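Local coordinates for protein glycoside Hydrolase (Bacteroides plebeius, PDB 5T3B) that is a glycoside hydrolase of family 50, from a subfamily enriched in human gut Bacteroidetes, and probably hydrolyses glycosidic bonds in polysaccharides, at residues F257-W260 and D266-L269. Numbering follows the deposited sequence. Where two conformers were deposited one is given.
Sequences FSTW and DRFL
Arg267 reaches from its helix to the backbone of Ser258 and the methyl of Thr259. These contacts between 257-260 and 266-269 are van der Waals in kind. Arg267 NH2 lies 3.8 Å from Ser258 CA, with Ser258 N at the guanidinium edge, in its plane. Thr259 CG2 sits over one guanidinium face, offset toward the rim, 4.2 Å from Arg267 NH2. The two side chains cross at about a right angle. The Arg267 chain bends at chi3 (-58°), which brings the guanidinium to the loop backbone. Arg267 was modelled in two conformers, and this account holds for one of them.

The guanidinium has its strongest polar partner just outside the segments. Arg267 NH1 forms a salt bridge with Asp256, just before the loop segment. Asp256 also accepts a bond from Ser258 N, so one carboxylate links both sides.

Ser258 OG donates to Phe257 O at 2.7 Å. It meets a lone pair in the carbonyl plane, with a C=O...donor angle of 105°. Its oxygen also accepts from Leu264 N and Asn303 ND2; three bonds grip the hydroxyl and fix its rotation.

The whole is a local loop-to-helix packing: the chain leading into helix 264-269 is folded back beside it, joined by the Asp256-Arg267 salt bridge and by Ser258 OG at Leu264 N, at the start of the helix.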
# COMPACT_ATOMS: atom_id res chain seq x y z
N PHE A 257 -1.66 -7.98 -14.52
CA PHE A 257 -0.63 -7.81 -15.57
C PHE A 257 0.04 -9.10 -15.84
O PHE A 257 1.17 -9.10 -16.33
CB PHE A 257 0.50 -6.86 -15.17
CG PHE A 257 0.17 -5.43 -15.02
CD1 PHE A 257 0.38 -4.55 -16.13
CD2 PHE A 257 -0.02 -4.84 -13.80
CE1 PHE A 257 0.18 -3.20 -15.92
CE2 PHE A 257 -0.21 -3.48 -13.64
CZ PHE A 257 -0.11 -2.67 -14.72
N SER A 258 -0.60 -10.20 -15.53
CA SER A 258 -0.14 -11.67 -15.56
C SER A 258 -0.46 -12.29 -14.21
O SER A 258 -0.16 -11.74 -13.19
CB SER A 258 1.24 -12.05 -15.89
OG SER A 258 1.58 -11.66 -17.18
N THR A 259 -1.09 -13.44 -14.26
CA THR A 259 -1.53 -14.08 -13.05
C THR A 259 -1.03 -15.50 -13.03
O THR A 259 -0.49 -15.97 -14.04
CB THR A 259 -3.08 -14.07 -13.04
OG1 THR A 259 -3.58 -14.45 -11.76
CG2 THR A 259 -3.60 -14.99 -14.14
N TRP A 260 -1.27 -16.23 -11.94
CA TRP A 260 -0.79 -17.57 -11.83
C TRP A 260 -1.49 -18.35 -12.91
O TRP A 260 -2.74 -18.29 -13.01
CB TRP A 260 -1.27 -18.18 -10.50
CG TRP A 260 -0.51 -19.43 -10.16
CD1 TRP A 260 0.55 -19.48 -9.35
CD2 TRP A 260 -0.77 -20.78 -10.56
NE1 TRP A 260 0.98 -20.75 -9.22
CE2 TRP A 260 0.25 -21.55 -10.04
CE3 TRP A 260 -1.70 -21.40 -11.40
CZ2 TRP A 260 0.29 -22.96 -10.23
CZ3 TRP A 260 -1.62 -22.76 -11.60
CH2 TRP A 260 -0.67 -23.52 -10.99
N ASP A 266 -0.05 -13.96 -23.67
CA ASP A 266 -0.79 -15.10 -24.23
C ASP A 266 -2.28 -14.83 -24.35
O ASP A 266 -2.91 -15.06 -25.40
CB ASP A 266 -0.65 -16.34 -23.35
CG ASP A 266 0.73 -16.94 -23.35
OD1 ASP A 266 1.64 -16.44 -24.02
OD2 ASP A 266 0.89 -17.95 -22.64
N ARG A 267 -2.86 -14.27 -23.28
CA ARG A 267 -4.29 -13.98 -23.28
C ARG A 267 -4.65 -12.89 -24.32
O ARG A 267 -5.68 -13.02 -24.99
CB ARG A 267 -4.84 -13.61 -21.88
CG ARG A 267 -5.17 -14.81 -20.97
CD ARG A 267 -5.48 -14.42 -19.51
NE ARG A 267 -4.35 -13.68 -18.86
CZ ARG A 267 -4.47 -12.83 -17.84
NH1 ARG A 267 -5.61 -12.55 -17.30
NH2 ARG A 267 -3.39 -12.32 -17.33
N PHE A 268 -3.80 -11.87 -24.51
CA PHE A 268 -4.12 -10.86 -25.48
C PHE A 268 -4.10 -11.48 -26.89
O PHE A 268 -4.95 -11.17 -27.69
CB PHE A 268 -3.15 -9.68 -25.44
CG PHE A 268 -3.43 -8.66 -24.37
CD1 PHE A 268 -4.13 -8.92 -23.21
CD2 PHE A 268 -3.00 -7.38 -24.56
CE1 PHE A 268 -4.39 -7.95 -22.28
CE2 PHE A 268 -3.17 -6.44 -23.57
CZ PHE A 268 -3.85 -6.72 -22.41
N LEU A 269 -3.13 -12.36 -27.12
CA LEU A 269 -3.02 -12.95 -28.47
C LEU A 269 -4.17 -13.86 -28.79
O LEU A 269 -4.42 -14.13 -29.98
CB LEU A 269 -1.69 -13.68 -28.61
CG LEU A 269 -0.41 -12.80 -28.69
CD1 LEU A 269 0.84 -13.64 -28.56
CD2 LEU A 269 -0.41 -11.95 -29.93